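Local atomic coordinates of probable acrylyl-CoA reductase AcuI (Escherichia coli, PDB entry 1O89), a protein that probably catalyses the NADPH-dependent reduction of acrylyl-CoA to propanoyl-CoA and works as a homodimer. Residues A65-T69 with A328-I332. Numbering follows the deposited sequence.
Sequences ALAIT and AEAII
Two short helices of the catalytic domain of a medium-chain dehydrogenase/reductase fold, 62-69 and 324-332, pack here through Ala65, Ile68 and Thr69 on one and Ala328, Ile331 and Ile332 on the other, with no hydrogen bond between the two segments. Their axes come within 8.6 Å and run at 122° between N-to-C directions, a separation that suits the small residues at the crossing: the CA atoms of Ala65 and Ala328 lie only 4.5 Å apart. The methyl CB of Ala328 lies against the beta-branch of Ile68, 3.6 Å from its CG2 and close to its CB as well. Nearer the start of 65-69, the CD1 methyl of Ile332 lies against the backbone of Ala65, 3.4 Å from its carbonyl carbon, and presses tightly on its CB; Ala65 is small enough to let the helices come this close, its CB also meeting CG2 of Ile331. The side chain of Leu66 crosses that of Ile332 at about a right angle, and CD2 of Leu66 lies 3.9 Å from CD1 of Ile332. The pairing joins segments 259 residues apart in sequence, bringing the C-terminal return of the chain against the N-terminal GroES-like region. Ile68 also touches Leu25 and Leu27 of strand 23-28, while Ile331 and Ile332 touch Tyr62, an NADP(+)-binding residue. Threonine suits position 69 because it offers a hydroxyl to its own helix and a methyl to the neighbouring one. With chi1 at 52°, OG1 of Thr69 has O of Ala65 at 2.7 Å and O of Leu66 within hydrogen-bonding reach, and its single proton can serve either. CG2 of Thr69 lies 3.7 Å from the carbonyl carbon of Ala328. A serine in its place would keep a hydroxyl but would probably open a gap over the Ala328-Glu329 backbone, where CG2 now packs.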
ATOM      1  N   ALA A  65     -25.247  16.099  -3.180  1.00 64.84           N
ATOM      2  CA  ALA A  65     -25.728  16.783  -4.381  1.00 68.56           C
ATOM      3  C   ALA A  65     -26.255  15.790  -5.423  1.00 72.34           C
ATOM      4  O   ALA A  65     -27.257  16.051  -6.092  1.00 74.57           O
ATOM      5  CB  ALA A  65     -24.616  17.629  -4.976  1.00 71.16           C
ATOM      6  N   LEU A  66     -25.569  14.658  -5.560  1.00 73.38           N
ATOM      7  CA  LEU A  66     -26.001  13.587  -6.461  1.00 77.55           C
ATOM      8  C   LEU A  66     -27.314  12.990  -5.959  1.00 75.57           C
ATOM      9  O   LEU A  66     -28.265  12.810  -6.730  1.00 77.97           O
ATOM     10  CB  LEU A  66     -24.931  12.491  -6.544  1.00 79.14           C
ATOM     11  CG  LEU A  66     -23.580  12.894  -7.161  1.00 82.93           C
ATOM     12  CD1 LEU A  66     -22.458  11.985  -6.664  1.00 83.53           C
ATOM     13  CD2 LEU A  66     -23.616  12.891  -8.685  1.00 88.92           C
ATOM     14  N   ALA A  67     -27.345  12.716  -4.651  1.00 71.21           N
ATOM     15  CA  ALA A  67     -28.511  12.158  -3.957  1.00 69.31           C
ATOM     16  C   ALA A  67     -29.769  13.001  -4.149  1.00 69.97           C
ATOM     17  O   ALA A  67     -30.837  12.481  -4.472  1.00 72.12           O
ATOM     18  CB  ALA A  67     -28.206  12.034  -2.474  1.00 65.02           C
ATOM     19  N   ILE A  68     -29.630  14.307  -3.960  1.00 68.85           N
ATOM     20  CA  ILE A  68     -30.767  15.215  -3.987  1.00 69.21           C
ATOM     21  C   ILE A  68     -31.325  15.356  -5.397  1.00 74.71           C
ATOM     22  O   ILE A  68     -32.545  15.363  -5.586  1.00 76.40           O
ATOM     23  CB  ILE A  68     -30.374  16.592  -3.378  1.00 66.81           C
ATOM     24  CG1 ILE A  68     -30.218  16.455  -1.854  1.00 61.91           C
ATOM     25  CG2 ILE A  68     -31.416  17.664  -3.726  1.00 68.87           C
ATOM     26  CD1 ILE A  68     -29.401  17.562  -1.189  1.00 59.23           C
ATOM     27  N   THR A  69     -30.435  15.443  -6.380  1.00 78.28           N
ATOM     28  CA  THR A  69     -30.831  15.657  -7.783  1.00 84.66           C
ATOM     29  C   THR A  69     -31.389  14.399  -8.457  1.00 88.47           C
ATOM     30  O   THR A  69     -32.007  14.483  -9.525  1.00 93.90           O
ATOM     31  CB  THR A  69     -29.634  16.177  -8.614  1.00 87.66           C
ATOM     32  OG1 THR A  69     -28.494  15.320  -8.436  1.00 85.54           O
ATOM     33  CG2 THR A  69     -29.174  17.544  -8.115  1.00 85.79           C
ATOM     34  N   ALA A 328     -28.228  22.033  -5.049  1.00 80.00           N
ATOM     35  CA  ALA A 328     -27.709  20.720  -5.416  1.00 82.44           C
ATOM     36  C   ALA A 328     -27.528  20.655  -6.923  1.00 90.79           C
ATOM     37  O   ALA A 328     -26.544  20.099  -7.408  1.00 94.08           O
ATOM     38  CB  ALA A 328     -28.631  19.600  -4.933  1.00 81.39           C
ATOM     39  N   GLU A 329     -28.478  21.238  -7.654  1.00 95.31           N
ATOM     40  CA  GLU A 329     -28.420  21.290  -9.116  1.00104.96           C
ATOM     41  C   GLU A 329     -27.231  22.120  -9.590  1.00107.06           C
ATOM     42  O   GLU A 329     -26.632  21.811 -10.619  1.00115.18           O
ATOM     43  CB  GLU A 329     -29.699  21.895  -9.706  1.00109.72           C
ATOM     44  CG  GLU A 329     -30.988  21.178  -9.332  1.00109.96           C
ATOM     45  CD  GLU A 329     -31.941  21.024 -10.505  1.00120.91           C
ATOM     46  OE1 GLU A 329     -32.005  21.943 -11.358  1.00127.91           O
ATOM     47  OE2 GLU A 329     -32.633  19.985 -10.571  1.00123.53           O
ATOM     48  N   ALA A 330     -26.913  23.176  -8.844  1.00100.94           N
ATOM     49  CA  ALA A 330     -25.799  24.057  -9.166  1.00102.82           C
ATOM     50  C   ALA A 330     -24.450  23.367  -8.945  1.00102.54           C
ATOM     51  O   ALA A 330     -23.536  23.522  -9.753  1.00108.90           O
ATOM     52  CB  ALA A 330     -25.886  25.339  -8.355  1.00 96.92           C
ATOM     53  N   ILE A 331     -24.335  22.594  -7.866  1.00 96.40           N
ATOM     54  CA  ILE A 331     -23.096  21.873  -7.545  1.00 96.62           C
ATOM     55  C   ILE A 331     -22.804  20.758  -8.561  1.00105.37           C
ATOM     56  O   ILE A 331     -21.641  20.413  -8.788  1.00109.73           O
ATOM     57  CB  ILE A 331     -23.151  21.282  -6.103  1.00 88.49           C
ATOM     58  CG1 ILE A 331     -23.166  22.403  -5.064  1.00 81.23           C
ATOM     59  CG2 ILE A 331     -21.959  20.349  -5.849  1.00 90.48           C
ATOM     60  CD1 ILE A 331     -23.364  21.936  -3.645  1.00 73.97           C
ATOM     61  N   ILE A 332     -23.858  20.209  -9.170  1.00109.11           N
ATOM     62  CA  ILE A 332     -23.723  19.090 -10.107  1.00118.12           C
ATOM     63  C   ILE A 332     -23.173  19.573 -11.449  1.00128.77           C
ATOM     64  O   ILE A 332     -22.215  18.997 -11.966  1.00136.08           O
ATOM     65  CB  ILE A 332     -25.081  18.297 -10.244  1.00119.00           C
ATOM     66  CG1 ILE A 332     -24.903  16.841  -9.794  1.00119.00           C
ATOM     67  CG2 ILE A 332     -25.641  18.302 -11.678  1.00129.51           C
ATOM     68  CD1 ILE A 332     -24.658  16.678  -8.319  1.00108.88           C
TER